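Side-chain contacts in melanin biosynthesis protein TyrA, putative (Shewanella oneidensis, PDB 2IIZ), which binds heme b and is probably a peroxidase of the dye-decolorizing (DyP-type) family: residues 21-26 against 113-118; 106-111 against 244-249; 196-201 against 207-212; 213-216 against 220-223. All blocks are in the same frame, centred on the assembly; numbering follows the deposited sequence.

Interaction 1: residues 21-26 against 113-118. With EDO (1,2-ethanediol), chain E.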
loop_
_atom_site.group_PDB
_atom_site.type_symbol
_atom_site.label_atom_id
_atom_site.label_comp_id
_atom_site.label_asym_id
_atom_site.label_seq_id
_atom_site.Cartn_x
_atom_site.Cartn_y
_atom_site.Cartn_z
ATOM N N HIS A 21 -9.386 1.309 -4.563
ATOM C CA HIS A 21 -8.457 0.517 -3.744
ATOM C C HIS A 21 -9.025 -0.853 -3.393
ATOM O O HIS A 21 -10.222 -1.080 -3.461
ATOM C CB HIS A 21 -8.154 1.204 -2.429
ATOM C CG HIS A 21 -7.549 2.577 -2.534
ATOM N ND1 HIS A 21 -6.258 2.795 -2.962
ATOM C CD2 HIS A 21 -8.051 3.799 -2.223
ATOM C CE1 HIS A 21 -5.995 4.093 -2.926
ATOM N NE2 HIS A 21 -7.066 4.728 -2.481
ATOM N N SER A 22 -8.134 -1.759 -3.009
ATOM C CA SER A 22 -8.512 -3.119 -2.658
ATOM C C SER A 22 -7.444 -3.803 -1.807
ATOM O O SER A 22 -6.267 -3.421 -1.832
ATOM C CB SER A 22 -8.670 -3.938 -3.938
ATOM O OG SER A 22 -7.411 -4.044 -4.560
ATOM N N VAL A 23 -7.874 -4.832 -1.070
ATOM C CA VAL A 23 -6.973 -5.691 -0.281
ATOM C C VAL A 23 -7.274 -7.161 -0.595
ATOM O O VAL A 23 -8.448 -7.576 -0.731
ATOM C CB VAL A 23 -7.146 -5.454 1.197
ATOM C CG1 VAL A 23 -6.178 -6.297 2.021
ATOM C CG2 VAL A 23 -6.932 -3.967 1.508
ATOM N N TYR A 24 -6.200 -7.927 -0.711
ATOM C CA TYR A 24 -6.275 -9.325 -1.091
ATOM C C TYR A 24 -5.541 -10.167 -0.029
ATOM O O TYR A 24 -4.324 -10.026 0.189
ATOM C CB TYR A 24 -5.653 -9.536 -2.476
ATOM C CG TYR A 24 -6.133 -8.595 -3.568
ATOM C CD1 TYR A 24 -7.436 -8.654 -4.054
ATOM C CD2 TYR A 24 -5.279 -7.651 -4.119
ATOM C CE1 TYR A 24 -7.870 -7.779 -5.068
ATOM C CE2 TYR A 24 -5.703 -6.782 -5.126
ATOM C CZ TYR A 24 -6.984 -6.853 -5.590
ATOM O OH TYR A 24 -7.376 -5.985 -6.576
ATOM N N LEU A 25 -6.292 -11.041 0.630
ATOM C CA LEU A 25 -5.789 -11.785 1.768
ATOM C C LEU A 25 -6.021 -13.248 1.549
ATOM O O LEU A 25 -7.152 -13.694 1.326
ATOM C CB LEU A 25 -6.483 -11.374 3.052
ATOM C CG LEU A 25 -6.474 -9.894 3.386
ATOM C CD1 LEU A 25 -7.287 -9.641 4.663
ATOM C CD2 LEU A 25 -5.051 -9.399 3.537
HETATM N N MSE A 26 -4.912 -13.973 1.629
HETATM C CA MSE A 26 -4.845 -15.402 1.435
HETATM C C MSE A 26 -4.501 -16.030 2.761
HETATM O O MSE A 26 -3.481 -15.669 3.362
HETATM C CB MSE A 26 -3.757 -15.679 0.435
HETATM C CG MSE A 26 -4.092 -15.085 -0.900
HETATM SE SE MSE A 26 -5.625 -16.053 -1.581
HETATM C CE MSE A 26 -5.675 -15.114 -3.288
ATOM N N ASP A 113 -8.197 3.803 4.039
ATOM C CA ASP A 113 -8.150 3.737 5.483
ATOM C C ASP A 113 -9.207 2.758 5.994
ATOM O O ASP A 113 -8.985 2.017 6.956
ATOM C CB ASP A 113 -8.217 5.146 6.139
ATOM C CG ASP A 113 -9.444 6.002 5.725
ATOM O OD1 ASP A 113 -10.315 5.581 4.907
ATOM O OD2 ASP A 113 -9.523 7.152 6.264
ATOM N N ILE A 114 -10.354 2.749 5.332
ATOM C CA ILE A 114 -11.432 1.877 5.717
ATOM C C ILE A 114 -11.109 0.416 5.449
ATOM O O ILE A 114 -11.525 -0.451 6.202
ATOM C CB ILE A 114 -12.719 2.292 4.994
ATOM C CG1 ILE A 114 -13.271 3.545 5.665
ATOM C CG2 ILE A 114 -13.740 1.182 5.007
ATOM C CD1 ILE A 114 -14.385 4.179 4.890
ATOM N N LEU A 115 -10.371 0.138 4.380
ATOM C CA LEU A 115 -9.930 -1.247 4.096
ATOM C C LEU A 115 -8.880 -1.725 5.109
ATOM O O LEU A 115 -8.857 -2.894 5.509
ATOM C CB LEU A 115 -9.343 -1.335 2.697
ATOM C CG LEU A 115 -10.293 -1.104 1.528
ATOM C CD1 LEU A 115 -9.509 -0.935 0.222
ATOM C CD2 LEU A 115 -11.277 -2.246 1.384
ATOM N N HIS A 116 -8.005 -0.815 5.522
ATOM C CA HIS A 116 -7.017 -1.158 6.523
ATOM C C HIS A 116 -7.765 -1.584 7.766
ATOM O O HIS A 116 -7.471 -2.619 8.338
ATOM C CB HIS A 116 -6.112 0.018 6.818
ATOM C CG HIS A 116 -4.936 -0.331 7.671
ATOM N ND1 HIS A 116 -3.742 -0.775 7.144
ATOM C CD2 HIS A 116 -4.771 -0.298 9.015
ATOM C CE1 HIS A 116 -2.893 -1.002 8.131
ATOM N NE2 HIS A 116 -3.492 -0.719 9.273
ATOM N N LEU A 117 -8.746 -0.778 8.171
ATOM C CA LEU A 117 -9.539 -1.054 9.367
ATOM C C LEU A 117 -10.267 -2.397 9.240
ATOM O O LEU A 117 -10.206 -3.252 10.132
ATOM C CB LEU A 117 -10.528 0.090 9.582
ATOM C CG LEU A 117 -11.501 0.060 10.771
ATOM C CD1 LEU A 117 -11.768 1.468 11.271
ATOM C CD2 LEU A 117 -12.826 -0.595 10.429
ATOM N N VAL A 118 -10.959 -2.586 8.119
ATOM C CA VAL A 118 -11.741 -3.795 7.920
ATOM C C VAL A 118 -10.884 -5.047 7.921
ATOM O O VAL A 118 -11.246 -6.022 8.572
ATOM C CB VAL A 118 -12.576 -3.703 6.640
ATOM C CG1 VAL A 118 -13.103 -5.055 6.223
ATOM C CG2 VAL A 118 -13.723 -2.726 6.862
HETATM C C1 EDO E . -8.337 7.373 2.287
HETATM O O1 EDO E . -7.404 6.691 3.148
HETATM C C2 EDO E . -7.906 7.159 0.831
HETATM O O2 EDO E . -8.950 7.443 -0.121
#

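Interaction 2: residues 106-111 against 244-249. With EDO (1,2-ethanediol), chain D; EDO (1,2-ethanediol), chain E.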
loop_
_atom_site.group_PDB
_atom_site.type_symbol
_atom_site.label_atom_id
_atom_site.label_comp_id
_atom_site.label_asym_id
_atom_site.label_seq_id
_atom_site.Cartn_x
_atom_site.Cartn_y
_atom_site.Cartn_z
ATOM N N HIS A 106 -11.420 -10.960 -0.394
ATOM C CA HIS A 106 -11.296 -9.915 -1.391
ATOM C C HIS A 106 -12.059 -8.707 -0.925
ATOM O O HIS A 106 -13.288 -8.761 -0.816
ATOM C CB HIS A 106 -11.924 -10.424 -2.664
ATOM C CG HIS A 106 -11.925 -9.444 -3.784
ATOM N ND1 HIS A 106 -10.968 -9.455 -4.777
ATOM C CD2 HIS A 106 -12.770 -8.438 -4.085
ATOM C CE1 HIS A 106 -11.222 -8.492 -5.640
ATOM N NE2 HIS A 106 -12.309 -7.858 -5.244
ATOM N N LEU A 107 -11.335 -7.622 -0.655
ATOM C CA LEU A 107 -11.945 -6.414 -0.090
ATOM C C LEU A 107 -11.723 -5.197 -0.957
ATOM O O LEU A 107 -10.625 -4.988 -1.485
ATOM C CB LEU A 107 -11.397 -6.127 1.311
ATOM C CG LEU A 107 -11.426 -7.291 2.294
ATOM C CD1 LEU A 107 -10.784 -6.888 3.624
ATOM C CD2 LEU A 107 -12.842 -7.802 2.511
ATOM N N ARG A 108 -12.767 -4.379 -1.091
ATOM C CA ARG A 108 -12.689 -3.200 -1.969
ATOM C C ARG A 108 -13.371 -1.952 -1.440
ATOM O O ARG A 108 -14.343 -2.042 -0.697
ATOM C CB ARG A 108 -13.211 -3.562 -3.360
ATOM C CG ARG A 108 -12.063 -3.796 -4.298
ATOM C CD ARG A 108 -12.410 -4.610 -5.453
ATOM N NE ARG A 108 -13.334 -3.942 -6.343
ATOM C CZ ARG A 108 -13.549 -4.297 -7.606
ATOM N NH1 ARG A 108 -12.892 -5.310 -8.159
ATOM N NH2 ARG A 108 -14.427 -3.624 -8.317
ATOM N N CYS A 109 -12.840 -0.788 -1.831
ATOM C CA CYS A 109 -13.355 0.503 -1.366
ATOM C C CYS A 109 -12.638 1.652 -2.073
ATOM O O CYS A 109 -11.489 1.505 -2.528
ATOM C CB CYS A 109 -13.120 0.638 0.148
ATOM S SG CYS A 109 -14.020 1.970 0.974
ATOM N N ASP A 110 -13.313 2.792 -2.157
ATOM C CA ASP A 110 -12.705 4.041 -2.630
ATOM C C ASP A 110 -11.885 4.760 -1.536
ATOM O O ASP A 110 -11.280 5.809 -1.783
ATOM C CB ASP A 110 -13.799 4.944 -3.190
ATOM C CG ASP A 110 -14.489 4.312 -4.392
ATOM O OD1 ASP A 110 -13.906 3.382 -4.996
ATOM O OD2 ASP A 110 -15.607 4.727 -4.741
ATOM N N ARG A 111 -11.869 4.181 -0.337
ATOM C CA ARG A 111 -11.078 4.692 0.776
ATOM C C ARG A 111 -10.205 3.562 1.259
ATOM O O ARG A 111 -10.668 2.439 1.463
ATOM C CB ARG A 111 -11.968 5.167 1.928
ATOM C CG ARG A 111 -12.704 6.452 1.638
ATOM C CD ARG A 111 -13.482 6.974 2.818
ATOM N NE ARG A 111 -12.632 7.200 3.994
ATOM C CZ ARG A 111 -13.031 7.871 5.076
ATOM N NH1 ARG A 111 -14.251 8.387 5.140
ATOM N NH2 ARG A 111 -12.207 8.040 6.104
ATOM N N GLN A 244 -12.158 -8.712 -12.369
ATOM C CA GLN A 244 -12.164 -7.752 -11.294
ATOM C C GLN A 244 -10.742 -7.352 -10.948
ATOM O O GLN A 244 -10.488 -7.014 -9.803
ATOM C CB GLN A 244 -12.815 -8.385 -10.062
ATOM C CG GLN A 244 -14.330 -8.600 -10.165
ATOM C CD GLN A 244 -15.149 -7.327 -10.043
ATOM O OE1 GLN A 244 -14.607 -6.226 -9.964
ATOM N NE2 GLN A 244 -16.477 -7.474 -10.033
ATOM N N SER A 245 -9.830 -7.395 -11.929
ATOM C CA SER A 245 -8.394 -7.219 -11.663
ATOM C C SER A 245 -8.040 -5.787 -11.360
ATOM O O SER A 245 -8.765 -4.876 -11.754
ATOM C CB SER A 245 -7.565 -7.612 -12.870
ATOM O OG SER A 245 -8.096 -8.734 -13.500
HETATM N N MSE A 246 -6.919 -5.591 -10.675
HETATM C CA MSE A 246 -6.397 -4.256 -10.387
HETATM C C MSE A 246 -4.875 -4.254 -10.384
HETATM O O MSE A 246 -4.277 -5.284 -10.117
HETATM C CB MSE A 246 -6.894 -3.810 -9.037
HETATM C CG MSE A 246 -8.404 -3.751 -8.999
HETATM SE SE MSE A 246 -9.165 -2.833 -7.554
HETATM C CE MSE A 246 -8.322 -1.094 -7.783
ATOM N N PRO A 247 -4.232 -3.097 -10.691
ATOM C CA PRO A 247 -2.788 -2.999 -10.484
ATOM C C PRO A 247 -2.462 -3.261 -9.026
ATOM O O PRO A 247 -3.335 -3.074 -8.186
ATOM C CB PRO A 247 -2.479 -1.522 -10.821
ATOM C CG PRO A 247 -3.560 -1.141 -11.763
ATOM C CD PRO A 247 -4.777 -1.853 -11.251
ATOM N N TYR A 248 -1.228 -3.679 -8.737
ATOM C CA TYR A 248 -0.791 -3.928 -7.364
ATOM C C TYR A 248 0.704 -3.766 -7.226
ATOM O O TYR A 248 1.446 -3.751 -8.220
ATOM C CB TYR A 248 -1.128 -5.359 -6.936
ATOM C CG TYR A 248 -0.023 -6.323 -7.271
ATOM C CD1 TYR A 248 0.065 -6.910 -8.542
ATOM C CD2 TYR A 248 0.943 -6.646 -6.334
ATOM C CE1 TYR A 248 1.086 -7.795 -8.849
ATOM C CE2 TYR A 248 1.961 -7.525 -6.638
ATOM C CZ TYR A 248 2.026 -8.096 -7.898
ATOM O OH TYR A 248 3.051 -8.967 -8.177
ATOM N N GLY A 249 1.140 -3.653 -5.973
ATOM C CA GLY A 249 2.548 -3.821 -5.637
ATOM C C GLY A 249 3.310 -2.531 -5.432
ATOM O O GLY A 249 2.760 -1.534 -4.970
HETATM C C1 EDO D . -14.580 5.645 -8.012
HETATM O O1 EDO D . -15.262 5.143 -9.157
HETATM C C2 EDO D . -14.936 7.114 -7.813
HETATM O O2 EDO D . -14.605 7.523 -6.478
HETATM C C1 EDO E . -8.337 7.373 2.287
HETATM O O1 EDO E . -7.404 6.691 3.148
HETATM C C2 EDO E . -7.906 7.159 0.831
HETATM O O2 EDO E . -8.950 7.443 -0.121
#

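Interaction 3: residues 196-201 against 207-212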
loop_
_atom_site.group_PDB
_atom_site.type_symbol
_atom_site.label_atom_id
_atom_site.label_comp_id
_atom_site.label_asym_id
_atom_site.label_seq_id
_atom_site.Cartn_x
_atom_site.Cartn_y
_atom_site.Cartn_z
ATOM N N LEU A 196 9.518 -0.643 -25.660
ATOM C CA LEU A 196 8.778 -0.877 -26.899
ATOM C C LEU A 196 8.272 0.427 -27.531
ATOM O O LEU A 196 7.690 1.262 -26.847
ATOM C CB LEU A 196 7.544 -1.717 -26.596
ATOM C CG LEU A 196 7.642 -3.155 -26.098
ATOM C CD1 LEU A 196 6.244 -3.646 -25.692
ATOM C CD2 LEU A 196 8.181 -4.020 -27.171
ATOM N N PRO A 197 8.483 0.604 -28.848
ATOM C CA PRO A 197 7.796 1.694 -29.532
ATOM C C PRO A 197 6.289 1.543 -29.395
ATOM O O PRO A 197 5.779 0.424 -29.297
ATOM C CB PRO A 197 8.212 1.519 -30.997
ATOM C CG PRO A 197 9.423 0.691 -30.971
ATOM C CD PRO A 197 9.344 -0.167 -29.757
ATOM N N LEU A 198 5.594 2.669 -29.397
ATOM C CA LEU A 198 4.153 2.712 -29.162
ATOM C C LEU A 198 3.364 1.717 -30.034
ATOM O O LEU A 198 2.505 0.985 -29.535
ATOM C CB LEU A 198 3.655 4.151 -29.390
ATOM C CG LEU A 198 2.155 4.444 -29.328
ATOM C CD1 LEU A 198 1.565 4.063 -27.975
ATOM C CD2 LEU A 198 1.911 5.917 -29.640
ATOM N N LYS A 199 3.654 1.696 -31.325
ATOM C CA LYS A 199 2.953 0.816 -32.255
ATOM C C LYS A 199 3.088 -0.662 -31.862
ATOM O O LYS A 199 2.142 -1.434 -32.019
ATOM C CB LYS A 199 3.484 1.028 -33.680
ATOM C CG LYS A 199 2.745 0.240 -34.785
ATOM C CD LYS A 199 1.245 0.566 -34.826
ATOM C CE LYS A 199 0.583 -0.014 -36.072
ATOM N NZ LYS A 199 -0.756 0.599 -36.327
ATOM N N LYS A 200 4.255 -1.059 -31.354
ATOM C CA LYS A 200 4.450 -2.448 -30.910
ATOM C C LYS A 200 3.569 -2.784 -29.727
ATOM O O LYS A 200 2.951 -3.863 -29.693
ATOM C CB LYS A 200 5.901 -2.727 -30.517
ATOM C CG LYS A 200 6.895 -2.381 -31.601
ATOM C CD LYS A 200 7.988 -3.423 -31.768
ATOM C CE LYS A 200 8.692 -3.245 -33.111
ATOM N NZ LYS A 200 9.452 -4.452 -33.491
ATOM N N GLN A 201 3.526 -1.861 -28.758
ATOM C CA GLN A 201 2.689 -2.010 -27.581
ATOM C C GLN A 201 1.265 -2.237 -28.039
ATOM O O GLN A 201 0.614 -3.179 -27.596
ATOM C CB GLN A 201 2.730 -0.762 -26.672
ATOM C CG GLN A 201 4.104 -0.442 -26.076
ATOM C CD GLN A 201 4.081 0.589 -24.947
ATOM O OE1 GLN A 201 3.050 0.834 -24.311
ATOM N NE2 GLN A 201 5.230 1.197 -24.694
ATOM N N ARG A 207 -5.321 -2.887 -29.222
ATOM C CA ARG A 207 -6.046 -1.621 -29.113
ATOM C C ARG A 207 -5.036 -0.475 -29.103
ATOM O O ARG A 207 -3.883 -0.689 -28.737
ATOM C CB ARG A 207 -6.878 -1.602 -27.830
ATOM C CG ARG A 207 -7.823 -2.785 -27.697
ATOM C CD ARG A 207 -8.579 -2.739 -26.404
ATOM N NE ARG A 207 -9.642 -1.753 -26.443
ATOM C CZ ARG A 207 -10.913 -2.018 -26.741
ATOM N NH1 ARG A 207 -11.317 -3.248 -27.036
ATOM N NH2 ARG A 207 -11.795 -1.033 -26.745
ATOM N N THR A 208 -5.455 0.731 -29.502
ATOM C CA THR A 208 -4.578 1.904 -29.376
ATOM C C THR A 208 -4.476 2.260 -27.898
ATOM O O THR A 208 -5.407 2.025 -27.140
ATOM C CB THR A 208 -5.062 3.124 -30.184
ATOM O OG1 THR A 208 -6.354 3.539 -29.736
ATOM C CG2 THR A 208 -5.126 2.788 -31.658
ATOM N N LYS A 209 -3.340 2.824 -27.503
ATOM C CA LYS A 209 -3.043 3.068 -26.089
ATOM C C LYS A 209 -3.933 4.167 -25.525
ATOM O O LYS A 209 -4.833 3.880 -24.740
ATOM C CB LYS A 209 -1.556 3.405 -25.895
ATOM C CG LYS A 209 -1.064 3.305 -24.445
ATOM C CD LYS A 209 0.463 3.197 -24.373
ATOM C CE LYS A 209 0.996 3.213 -22.924
ATOM N NZ LYS A 209 2.481 2.964 -22.847
ATOM N N GLN A 210 -3.692 5.412 -25.939
ATOM C CA GLN A 210 -4.338 6.564 -25.326
ATOM C C GLN A 210 -5.853 6.565 -25.492
ATOM O O GLN A 210 -6.584 6.562 -24.522
ATOM C CB GLN A 210 -3.758 7.865 -25.883
ATOM C CG GLN A 210 -4.094 9.090 -25.031
ATOM C CD GLN A 210 -3.634 8.953 -23.565
ATOM O OE1 GLN A 210 -4.337 9.363 -22.650
ATOM N NE2 GLN A 210 -2.451 8.375 -23.355
ATOM N N ASP A 211 -6.317 6.567 -26.735
ATOM C CA ASP A 211 -7.749 6.627 -27.020
ATOM C C ASP A 211 -8.452 5.288 -26.803
ATOM O O ASP A 211 -9.679 5.250 -26.736
ATOM C CB ASP A 211 -7.986 7.119 -28.455
ATOM C CG ASP A 211 -7.495 8.546 -28.680
ATOM O OD1 ASP A 211 -7.403 9.323 -27.702
ATOM O OD2 ASP A 211 -7.201 8.887 -29.847
ATOM N N ASN A 212 -7.679 4.203 -26.697
ATOM C CA ASN A 212 -8.214 2.870 -26.412
ATOM C C ASN A 212 -9.209 2.392 -27.455
ATOM O O ASN A 212 -10.308 1.974 -27.122
ATOM C CB ASN A 212 -8.872 2.840 -25.036
ATOM C CG ASN A 212 -9.282 1.439 -24.614
ATOM O OD1 ASN A 212 -8.667 0.422 -25.034
ATOM N ND2 ASN A 212 -10.329 1.368 -23.777
#

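Interaction 4: residues 213-216 against 220-223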
loop_
_atom_site.group_PDB
_atom_site.type_symbol
_atom_site.label_atom_id
_atom_site.label_comp_id
_atom_site.label_asym_id
_atom_site.label_seq_id
_atom_site.Cartn_x
_atom_site.Cartn_y
_atom_site.Cartn_z
ATOM N N ILE A 213 -8.810 2.459 -28.716
ATOM C CA ILE A 213 -9.689 2.132 -29.837
ATOM C C ILE A 213 -9.382 0.714 -30.312
ATOM O O ILE A 213 -8.249 0.399 -30.682
ATOM C CB ILE A 213 -9.498 3.144 -30.985
ATOM C CG1 ILE A 213 -9.860 4.549 -30.506
ATOM C CG2 ILE A 213 -10.362 2.790 -32.191
ATOM C CD1 ILE A 213 -9.121 5.640 -31.240
ATOM N N GLU A 214 -10.400 -0.139 -30.295
ATOM C CA GLU A 214 -10.226 -1.531 -30.670
ATOM C C GLU A 214 -9.819 -1.586 -32.123
ATOM O O GLU A 214 -10.430 -0.912 -32.944
ATOM C CB GLU A 214 -11.529 -2.313 -30.439
ATOM C CG GLU A 214 -11.423 -3.820 -30.712
ATOM C CD GLU A 214 -12.629 -4.639 -30.225
ATOM O OE1 GLU A 214 -13.678 -4.063 -29.860
ATOM O OE2 GLU A 214 -12.513 -5.883 -30.212
ATOM N N TYR A 215 -8.790 -2.371 -32.445
ATOM C CA TYR A 215 -8.409 -2.604 -33.853
ATOM C C TYR A 215 -9.556 -3.224 -34.632
ATOM O O TYR A 215 -10.401 -3.913 -34.070
ATOM C CB TYR A 215 -7.232 -3.580 -33.967
ATOM C CG TYR A 215 -5.841 -3.047 -33.681
ATOM C CD1 TYR A 215 -5.629 -1.884 -32.949
ATOM C CD2 TYR A 215 -4.722 -3.738 -34.154
ATOM C CE1 TYR A 215 -4.327 -1.426 -32.701
ATOM C CE2 TYR A 215 -3.433 -3.290 -33.908
ATOM C CZ TYR A 215 -3.240 -2.142 -33.185
ATOM O OH TYR A 215 -1.958 -1.713 -32.951
ATOM N N GLU A 216 -9.589 -2.988 -35.935
ATOM C CA GLU A 216 -10.507 -3.742 -36.777
ATOM C C GLU A 216 -10.063 -5.215 -36.828
ATOM O O GLU A 216 -8.868 -5.522 -36.748
ATOM C CB GLU A 216 -10.598 -3.143 -38.188
ATOM C CG GLU A 216 -11.250 -1.748 -38.245
ATOM C CD GLU A 216 -12.710 -1.732 -37.762
ATOM O OE1 GLU A 216 -13.492 -2.631 -38.155
ATOM O OE2 GLU A 216 -13.069 -0.814 -36.990
ATOM N N LYS A 220 -6.247 -6.850 -36.284
ATOM C CA LYS A 220 -5.814 -7.554 -35.054
ATOM C C LYS A 220 -4.801 -8.649 -35.386
ATOM O O LYS A 220 -5.146 -9.597 -36.115
ATOM C CB LYS A 220 -7.004 -8.214 -34.320
ATOM C CG LYS A 220 -7.847 -7.301 -33.430
ATOM C CD LYS A 220 -9.032 -8.051 -32.800
ATOM C CE LYS A 220 -10.025 -7.088 -32.125
ATOM N NZ LYS A 220 -10.960 -7.762 -31.164
ATOM N N PRO A 221 -3.558 -8.527 -34.866
ATOM C CA PRO A 221 -2.590 -9.601 -35.063
ATOM C C PRO A 221 -2.971 -10.850 -34.285
ATOM O O PRO A 221 -3.505 -10.752 -33.178
ATOM C CB PRO A 221 -1.270 -9.018 -34.546
ATOM C CG PRO A 221 -1.523 -7.581 -34.233
ATOM C CD PRO A 221 -2.988 -7.410 -34.086
ATOM N N LEU A 222 -2.699 -12.012 -34.869
ATOM C CA LEU A 222 -3.068 -13.287 -34.250
ATOM C C LEU A 222 -2.368 -13.527 -32.906
ATOM O O LEU A 222 -2.806 -14.361 -32.119
ATOM C CB LEU A 222 -2.826 -14.446 -35.221
ATOM C CG LEU A 222 -3.990 -14.734 -36.188
ATOM C CD1 LEU A 222 -4.464 -13.484 -36.940
ATOM C CD2 LEU A 222 -3.601 -15.835 -37.188
ATOM N N THR A 223 -1.287 -12.785 -32.658
ATOM C CA THR A 223 -0.554 -12.833 -31.384
ATOM C C THR A 223 -0.947 -11.770 -30.377
ATOM O O THR A 223 -0.254 -11.588 -29.372
ATOM C CB THR A 223 0.951 -12.637 -31.643
ATOM O OG1 THR A 223 1.140 -11.441 -32.412
ATOM C CG2 THR A 223 1.540 -13.841 -32.389
#

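Interaction 1: residues 21-26 against 113-118
Leu115 meets His21, Ser22 and Val23 in a van der Waals contact of the helix-on-sheet kind that recurs in the ferredoxin-like, dimeric alpha-beta barrel domains of DyP-type peroxidases. Two parts of Leu115 do the touching, CD1 and CB. At its far end, Leu115 CD1 settles on the strand backbone, 3.6 Å from Ser22 N, and also touches the beta carbon of the residue before, with His21 CB 3.7 Å from Leu115 CD1. Nearer the helix, Val23 CG2 lies 3.8 Å from Leu115 CB, and the two side chains run alongside each other, pointing opposite ways. Val23 CG1 stands anti to the backbone N (chi1 -178°), which places CG2 beside that N and on the leucine. No hydrogen bond joins the two segments.

Polar interactions stay within each segment or turn to other partners. Ser22, whose CB points away from the helix, shares a hydrogen bond with the phenol two residues on, Ser22 OG to Tyr24 OH at 2.8 Å. An ethanediol, probably from the crystallisation liquor, takes a weak bond from the helix start, Asp113 N to its O1 at 3.1 Å, while its O2 sits at the edge of the His21 ring.

The helix runs nearly parallel to the strand, the short axes 22° apart and 8.6 Å at closest approach. Strand 21-29 lies between strands 103-109 and 130-139 in the sheet, helix 112-125 covers one face there, and on the other face Ser22 and Tyr24 touch Met246 of strand 238-249. His116 of the same helix bonds Gln254 of the second subunit.

Interaction 2: residues 106-111 against 244-249
Arg108 and Gln244 meet with their side chains crossing at about a right angle, the guanidinium and amide planes turned 70° apart. Two nitrogens of one flat group converge on a single oxygen of the other: Arg108 NH1 lies 2.7 Å from Gln244 OE1, and a weak second bond runs from Arg108 NH2 to Gln244 OE1 at 3.1 Å. The stronger bond is bent; NH1 stands above the carbonyl plane, 42° out of it, and misses the lone pairs. A bend in the arginine chain at chi3 (67°) and another in the glutamine chain at chi2 help bring the groups together. Selenomethionine Met246 lies over one face of the guanidinium, its SE 4.3 Å from Arg108 CD, whereas NH1 also reaches the edge of the His106 ring, in its plane.

The chain's N-terminal residues, Val14 to Asn19, add further partners: Arg108 NE bonds Asn19 and NH2 the carbonyl of Glu17, while Gln244 NE2 bonds the carbonyls of Val14 and Ala16. Replaced by an alanine, Arg108 would probably leave Gln244 OE1 without its donors and Met246 without the flat group it covers.

The pair joins strands 103-109 and 238-249, from the N- and C-terminal halves of the DyP-type chain, across the interior. Its chemistry is that of a buried positive charge met by three neutral oxygens, those of Gln244, Glu17 and Asn19: the guanidinium charge is likely to be stabilised by these dipoles, with no carboxylate among the partners described.

Interaction 3: residues 196-201 against 207-212
Leu198 and Gln201, in the N-terminal turn of helix 198-205, receive Lys209 from the loop that follows that helix, beside the heme pocket of a DyP-type peroxidase. Leu196 comes first and contributes its backbone carbonyl, which accepts a bond from Gln201 NE2. Pro197 stands at the N-cap position, and its carbonyl takes the backbone N of Gln201. Leu198 follows, with CG anti to the backbone N (chi1 175°) and its CD1 branch laid against the lysine chain, 3.8 Å from Lys209 CB and 3.9 Å from Lys209 CD.

Gln201, the buried member, points its CB toward the loop and closes the segment. Its amide works at both ends, NE2 giving to Leu196 and OE1 taking the ammonium of an extended lysine. A leucine in its place would probably leave Lys209 NZ with little more than its weak bond to Thr148 O, and Leu196 O without this donor. Around the contact Phe150 packs on both Gln201 and Lys209, and Arg207, at the start of the loop, touches the heme and bonds Asn212 through Arg207 NE to Asn212 OD1. Across the contact itself, Lys209 NZ lies 2.6 Å from Gln201 OE1, tilted 15° from the carbonyl plane.

Interaction 4: residues 213-216 against 220-223
Lys220 NZ and Glu214 OE2, 2.6 Å apart, form the short salt bridge that ties these two loop segments together. The ammonium approaches the anti lone pair of OE2, on the side away from OE1, whose own partner is Arg207, in a long and weak ion pair. Both chains are extended beyond CG and meet at a slant. With CG of Glu214 anti to its own N (chi1 -176°), the carboxylate is carried out to the lysine tip, and Lys220 CE also comes 3.7 Å from Tyr215 O.

A second polar link is made by the backbone, where Lys220 N lies 3.0 Å from Glu216 O and the donor stands almost straight out from the carbonyl, at a C=O...N angle of 167°. The lysine is thus held at both its ends, by its main-chain N and by its NZ.

Between these two bonds lies apolar packing. The stem of the lysine runs past Tyr215, with Lys220 CG 3.8 Å from Tyr215 CB, and Pro221 crosses the tyrosine at about a right angle, Pro221 CD lying 4.1 Å from Tyr215 CD2. At its far end the phenol OH bonds Asp203 of helix 198-205, which would hold the ring toward that helix.

Both segments belong to the long loop between helices 198-205 and 225-228, and they fold back on each other near the heme-binding residues Glu155 and Asn230. Glu214 itself comes within about 4 Å of the heme, measured from its side chain. Here the two segments border the heme pocket of this DyP-type peroxidase, just ahead in sequence of the axial ligand His225.

How the interactions relate
Interactions 1 and 2 touch and have centres 8 Å apart: strands 21-29 and 103-109 are neighbours in one sheet, and helix 112-125 follows strand 103-109 in the chain. Their segments alternate in sequence, and both reach the second subunit. Interactions 3 and 4 form the other pair, centres 11 Å apart, in sequence on and after helix 198-205, joined where Thr208 OG1 lies 2.9 Å from Ile213 N. The span between the two segments of interaction 2 contains both. Interactions 1 and 4 are about 36 Å apart between centres, on opposite sides of the chain's centre. One pair thus packs the N-terminal sheet and its tie to the C-terminal half; the other lies in the loop region beside the heme pocket.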